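Local coordinates for esterase (Sinorhizobium meliloti 1021, PDB 4TX1), which is an SGNH-family carbohydrate acetylesterase, a hydrolase that probably cleaves acetyl and aryl ester bonds, at residues Ile95-Gly100 against Pro139-Val144; Ile143-Pro148 against Cys184-Gly189. All blocks are in the same frame, centred on the assembly; numbering follows the deposited sequence.

Contact 1 of 2, residues Ile95-Gly100 against Pro139-Val144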
loop_
_atom_site.group_PDB
_atom_site.type_symbol
_atom_site.label_atom_id
_atom_site.label_comp_id
_atom_site.label_asym_id
_atom_site.label_seq_id
_atom_site.Cartn_x
_atom_site.Cartn_y
_atom_site.Cartn_z
ATOM N N ILE A 95 -26.963 -4.005 -5.614
ATOM C CA ILE A 95 -25.610 -4.140 -6.224
ATOM C C ILE A 95 -25.717 -5.383 -7.081
ATOM O O ILE A 95 -26.112 -6.471 -6.582
ATOM C CB ILE A 95 -24.518 -4.274 -5.153
ATOM C CG1 ILE A 95 -24.476 -2.952 -4.343
ATOM C CG2 ILE A 95 -23.187 -4.575 -5.888
ATOM C CD1 ILE A 95 -25.186 -2.885 -3.088
ATOM N N VAL A 96 -25.345 -5.269 -8.349
ATOM C CA VAL A 96 -25.256 -6.398 -9.271
ATOM C C VAL A 96 -23.784 -6.700 -9.586
ATOM O O VAL A 96 -23.122 -5.819 -10.159
ATOM C CB VAL A 96 -25.990 -6.085 -10.609
ATOM C CG1 VAL A 96 -25.985 -7.358 -11.524
ATOM C CG2 VAL A 96 -27.428 -5.602 -10.232
ATOM N N PHE A 97 -23.319 -7.887 -9.249
ATOM C CA PHE A 97 -21.944 -8.310 -9.532
ATOM C C PHE A 97 -21.922 -9.182 -10.776
ATOM O O PHE A 97 -22.712 -10.126 -10.918
ATOM C CB PHE A 97 -21.354 -9.119 -8.412
ATOM C CG PHE A 97 -21.116 -8.331 -7.128
ATOM C CD1 PHE A 97 -20.197 -7.298 -7.121
ATOM C CD2 PHE A 97 -21.753 -8.626 -5.947
ATOM C CE1 PHE A 97 -19.927 -6.608 -5.995
ATOM C CE2 PHE A 97 -21.482 -7.973 -4.769
ATOM C CZ PHE A 97 -20.601 -6.892 -4.799
ATOM N N MET A 98 -21.021 -8.853 -11.676
ATOM C CA MET A 98 -20.675 -9.820 -12.710
ATOM C C MET A 98 -19.159 -9.916 -12.885
ATOM O O MET A 98 -18.530 -9.148 -13.661
ATOM C CB MET A 98 -21.421 -9.564 -14.055
ATOM C CG MET A 98 -21.257 -10.769 -14.971
ATOM S SD MET A 98 -22.289 -10.766 -16.468
ATOM C CE MET A 98 -21.349 -9.617 -17.460
ATOM N N LEU A 99 -18.550 -10.815 -12.125
ATOM C CA LEU A 99 -17.108 -10.972 -12.094
ATOM C C LEU A 99 -16.771 -12.429 -12.024
ATOM O O LEU A 99 -17.596 -13.249 -11.607
ATOM C CB LEU A 99 -16.502 -10.205 -10.888
ATOM C CG LEU A 99 -16.530 -8.703 -10.910
ATOM C CD1 LEU A 99 -16.079 -8.124 -9.525
ATOM C CD2 LEU A 99 -15.647 -8.190 -12.032
ATOM N N GLY A 100 -15.559 -12.747 -12.458
ATOM C CA GLY A 100 -14.940 -14.063 -12.411
ATOM C C GLY A 100 -14.167 -14.453 -13.641
ATOM O O GLY A 100 -13.337 -15.370 -13.569
ATOM N N PRO A 139 -28.597 -2.862 1.089
ATOM C CA PRO A 139 -28.940 -3.090 -0.299
ATOM C C PRO A 139 -29.150 -4.575 -0.562
ATOM O O PRO A 139 -28.577 -5.432 0.114
ATOM C CB PRO A 139 -27.733 -2.584 -1.074
ATOM C CG PRO A 139 -26.755 -2.093 -0.101
ATOM C CD PRO A 139 -27.461 -1.929 1.203
ATOM N N GLU A 140 -29.979 -4.867 -1.558
ATOM C CA GLU A 140 -30.066 -6.203 -2.080
ATOM C C GLU A 140 -28.822 -6.467 -2.947
ATOM O O GLU A 140 -28.200 -5.533 -3.440
ATOM C CB GLU A 140 -31.304 -6.320 -2.974
ATOM C CG GLU A 140 -32.590 -6.100 -2.203
ATOM C CD GLU A 140 -32.858 -7.231 -1.239
ATOM O OE1 GLU A 140 -32.589 -8.419 -1.588
ATOM O OE2 GLU A 140 -33.350 -6.933 -0.116
ATOM N N ILE A 141 -28.491 -7.726 -3.095
ATOM C CA ILE A 141 -27.319 -8.136 -3.908
ATOM C C ILE A 141 -27.696 -9.225 -4.898
ATOM O O ILE A 141 -28.299 -10.262 -4.516
ATOM C CB ILE A 141 -26.223 -8.649 -2.969
ATOM C CG1 ILE A 141 -25.756 -7.547 -2.003
ATOM C CG2 ILE A 141 -24.968 -9.026 -3.778
ATOM C CD1 ILE A 141 -24.771 -8.045 -0.922
ATOM N N LEU A 142 -27.325 -9.015 -6.147
ATOM C CA LEU A 142 -27.504 -9.973 -7.231
ATOM C C LEU A 142 -26.131 -10.450 -7.723
ATOM O O LEU A 142 -25.372 -9.597 -8.275
ATOM C CB LEU A 142 -28.243 -9.343 -8.347
ATOM C CG LEU A 142 -28.906 -10.121 -9.461
ATOM C CD1 LEU A 142 -29.299 -9.413 -10.742
ATOM C CD2 LEU A 142 -29.032 -11.659 -9.306
ATOM N N ILE A 143 -25.907 -11.746 -7.663
ATOM C CA ILE A 143 -24.689 -12.389 -8.138
ATOM C C ILE A 143 -24.972 -12.917 -9.550
ATOM O O ILE A 143 -25.824 -13.774 -9.741
ATOM C CB ILE A 143 -24.196 -13.507 -7.256
ATOM C CG1 ILE A 143 -23.872 -12.916 -5.878
ATOM C CG2 ILE A 143 -22.991 -14.231 -7.868
ATOM C CD1 ILE A 143 -23.634 -13.903 -4.763
ATOM N N VAL A 144 -24.226 -12.433 -10.526
ATOM C CA VAL A 144 -24.381 -12.904 -11.893
ATOM C C VAL A 144 -23.147 -13.695 -12.320
ATOM O O VAL A 144 -21.954 -13.215 -12.251
ATOM C CB VAL A 144 -24.668 -11.753 -12.844
ATOM C CG1 VAL A 144 -24.887 -12.319 -14.252
ATOM C CG2 VAL A 144 -25.816 -10.868 -12.396
HETATM O O HOH W 1 -20.429 -12.085 -10.206
#
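Ile-95 and Phe-97 exchange backbone hydrogen bonds with Glu-140, Leu-142 and Val-144 of the parallel neighbour, the axes of 95-98 and 140-144 approaching to 4.8 Å at 16° between their directions. Ile-95 N gives its hydrogen to Glu-140 O and Ile-95 O takes that of Leu-142 N. One step on, Phe-97 N bonds to Leu-142 O at 2.8 Å, and Val-144 N reaches Phe-97 O at the same length but more bent, 146° at the hydrogen. On the face carrying Ile-95, Phe-97, Ile-141 and Ile-143, the phenyl ring of Phe-97 meets Ile-141 obliquely, CE2 lying 3.8 Å from the branch methyl CG2. The ring also lies under Ile-95 CG2, which sits over one face towards the rim. At the start of the pairing, Ile-95 CD1 is pressed against Pro-139 CB at 3.3 Å, closer than ordinary carbon contact.

This is the middle of the parallel sheet of the SGNH-hydrolase alpha/beta fold: helix 112-127 covers the Phe-97 face through Leu-122, Val-123 and Val-126, and helix 205-223 lies against Leu-142 and Val-144 on the reverse. On that second face Val-96 CG1 touches two side chains of the neighbouring strand, the CG2 methyl of Val-144 at 3.6 Å and Leu-142 CD1 alongside it. The other methyl of Val-144, CG1, is placed anti to its backbone N (chi1 -177°) and meets Met-98 SD at 3.8 Å. Beyond Met-98 a water joins the two segments, accepting from Leu-99 N at 3.0 Å and donating to Val-144 O, while Leu-99 O is hydrogen-bonded by Tyr-175 OH.

Contact 2 of 2, residues Ile143-Pro148 against Cys184-Gly189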
loop_
_atom_site.group_PDB
_atom_site.type_symbol
_atom_site.label_atom_id
_atom_site.label_comp_id
_atom_site.label_asym_id
_atom_site.label_seq_id
_atom_site.Cartn_x
_atom_site.Cartn_y
_atom_site.Cartn_z
ATOM N N ILE A 143 -25.907 -11.746 -7.663
ATOM C CA ILE A 143 -24.689 -12.389 -8.138
ATOM C C ILE A 143 -24.972 -12.917 -9.550
ATOM O O ILE A 143 -25.824 -13.774 -9.741
ATOM C CB ILE A 143 -24.196 -13.507 -7.256
ATOM C CG1 ILE A 143 -23.872 -12.916 -5.878
ATOM C CG2 ILE A 143 -22.991 -14.231 -7.868
ATOM C CD1 ILE A 143 -23.634 -13.903 -4.763
ATOM N N VAL A 144 -24.226 -12.433 -10.526
ATOM C CA VAL A 144 -24.381 -12.904 -11.893
ATOM C C VAL A 144 -23.147 -13.695 -12.320
ATOM O O VAL A 144 -21.954 -13.215 -12.251
ATOM C CB VAL A 144 -24.668 -11.753 -12.844
ATOM C CG1 VAL A 144 -24.887 -12.319 -14.252
ATOM C CG2 VAL A 144 -25.816 -10.868 -12.396
ATOM N N SER A 145 -23.331 -14.946 -12.741
ATOM C CA SER A 145 -22.224 -15.730 -13.249
ATOM C C SER A 145 -22.020 -15.239 -14.731
ATOM O O SER A 145 -23.006 -15.089 -15.506
ATOM C CB SER A 145 -22.384 -17.247 -13.154
ATOM O OG SER A 145 -23.616 -17.559 -13.844
ATOM N N PRO A 146 -20.763 -14.918 -15.102
ATOM C CA PRO A 146 -20.566 -14.367 -16.421
ATOM C C PRO A 146 -20.732 -15.549 -17.451
ATOM O O PRO A 146 -20.534 -16.729 -17.127
ATOM C CB PRO A 146 -19.091 -13.908 -16.426
ATOM C CG PRO A 146 -18.450 -14.791 -15.373
ATOM C CD PRO A 146 -19.529 -14.929 -14.297
ATOM N N PRO A 147 -21.050 -15.188 -18.704
ATOM C CA PRO A 147 -21.030 -16.237 -19.734
ATOM C C PRO A 147 -19.702 -16.907 -19.811
ATOM O O PRO A 147 -18.630 -16.258 -19.754
ATOM C CB PRO A 147 -21.392 -15.471 -21.004
ATOM C CG PRO A 147 -22.121 -14.303 -20.568
ATOM C CD PRO A 147 -21.509 -13.912 -19.253
ATOM N N PRO A 148 -19.682 -18.238 -19.812
ATOM C CA PRO A 148 -18.430 -18.911 -19.739
ATOM C C PRO A 148 -17.503 -18.813 -20.961
ATOM O O PRO A 148 -17.952 -18.519 -22.062
ATOM C CB PRO A 148 -18.777 -20.360 -19.497
ATOM C CG PRO A 148 -20.204 -20.453 -19.793
ATOM C CD PRO A 148 -20.841 -19.140 -19.720
ATOM N N CYS A 184 -28.540 -13.855 -1.359
ATOM C CA CYS A 184 -28.422 -12.960 -2.472
ATOM C C CYS A 184 -29.280 -13.558 -3.604
ATOM O O CYS A 184 -29.496 -14.795 -3.658
ATOM C CB CYS A 184 -26.944 -13.011 -3.013
ATOM S SG CYS A 184 -25.828 -12.172 -1.908
ATOM N N GLY A 185 -29.610 -12.702 -4.576
ATOM C CA GLY A 185 -30.125 -13.193 -5.860
ATOM C C GLY A 185 -29.037 -13.806 -6.697
ATOM O O GLY A 185 -27.823 -13.505 -6.515
ATOM N N PHE A 186 -29.462 -14.613 -7.660
ATOM C CA PHE A 186 -28.584 -15.245 -8.629
ATOM C C PHE A 186 -29.142 -15.143 -10.043
ATOM O O PHE A 186 -30.368 -15.321 -10.281
ATOM C CB PHE A 186 -28.311 -16.711 -8.282
ATOM C CG PHE A 186 -27.510 -17.430 -9.320
ATOM C CD1 PHE A 186 -26.138 -17.161 -9.510
ATOM C CD2 PHE A 186 -28.100 -18.342 -10.173
ATOM C CE1 PHE A 186 -25.446 -17.740 -10.520
ATOM C CE2 PHE A 186 -27.386 -18.926 -11.217
ATOM C CZ PHE A 186 -26.036 -18.675 -11.359
ATOM N N PHE A 187 -28.275 -14.917 -11.005
ATOM C CA PHE A 187 -28.652 -15.140 -12.411
ATOM C C PHE A 187 -27.473 -15.738 -13.126
ATOM O O PHE A 187 -26.334 -15.205 -12.999
ATOM C CB PHE A 187 -29.045 -13.833 -13.038
ATOM C CG PHE A 187 -29.577 -13.971 -14.456
ATOM C CD1 PHE A 187 -30.881 -14.430 -14.668
ATOM C CD2 PHE A 187 -28.802 -13.616 -15.538
ATOM C CE1 PHE A 187 -31.373 -14.551 -15.972
ATOM C CE2 PHE A 187 -29.279 -13.759 -16.848
ATOM C CZ PHE A 187 -30.577 -14.209 -17.054
ATOM N N ASP A 188 -27.713 -16.709 -13.999
ATOM C CA ASP A 188 -26.659 -17.249 -14.863
ATOM C C ASP A 188 -26.588 -16.469 -16.173
ATOM O O ASP A 188 -27.486 -16.603 -17.028
ATOM C CB ASP A 188 -26.879 -18.736 -15.186
ATOM C CG ASP A 188 -25.786 -19.308 -16.069
ATOM O OD1 ASP A 188 -24.763 -18.638 -16.333
ATOM O OD2 ASP A 188 -25.935 -20.440 -16.481
ATOM N N GLY A 189 -25.572 -15.577 -16.343
ATOM C CA GLY A 189 -25.427 -14.824 -17.574
ATOM C C GLY A 189 -25.319 -15.705 -18.798
ATOM O O GLY A 189 -25.720 -15.294 -19.872
HETATM O O HOH W 2 -21.940 -18.762 -16.099
#
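Ile-143 and Ser-145 are hydrogen-bonded through their backbones to Gly-185, Phe-187 and Gly-189, which joins the outermost strand on this side to the five-stranded parallel sheet of the SGNH-hydrolase fold. Among the backbone bonds, Ile-143 N points almost straight at Gly-185 O (175° at the hydrogen), yet it arrives well above that carbonyl's plane. Phe-187 gives its N-H to Ile-143 O and takes that of Ser-145 on its own O. The ladder ends with Gly-189 N on Ser-145 O, 2.7 Å apart but bent to 135°. Gly-189 leaves no room for a beta carbon beside Ser-145 O.

Side-chain packing is sparser. Ile-143 CD1 touches Cys-184 CB at 3.8 Å, and on the opposite face Val-144 CG1 lies at the edge of the Phe-187 ring, near its plane. The Phe-186 ring slants across Ile-143 O and on to the serine hydroxyl, its CZ 3.6 Å from Ser-145 OG.

The polar side-chain contacts gather at the C-terminal end. Ser-145 OG, set between its backbone N and carbonyl carbon (chi1 56°), donates to Asp-188 OD1 at 2.9 Å, coming from above the carboxylate plane. The same oxygen accepts from Gly-190 N just beyond the strand. Replacing Asp-188 with an alanine would probably leave the Ser-145 hydroxyl and Gly-190 N without this shared acceptor. A water completes the group, lying 2.8 Å from Asp-188 OD1 and 2.7 Å from Pro-146 O.

In the fold
Strand 140-145 is common to both contacts: 95-98 runs along one edge of it and 185-188 along the other, with Ile-143 and Val-144 taking part in each. Ile-141 O probably accepts from Gly-185 N, so the second pairing begins beside the first. Contact 1 lies in the sheet interior, almost wholly buried, and its side chains meet through aliphatic groups, one ring and a thioether. Contact 2 is only partly buried, at the outermost strand within the chain, and there a hydroxyl and a carboxylate join the backbone ladder. Each has a water at its C-terminal end. Helix 112-127 packs on both, and Tyr-175 of helix 171-182 also reaches both.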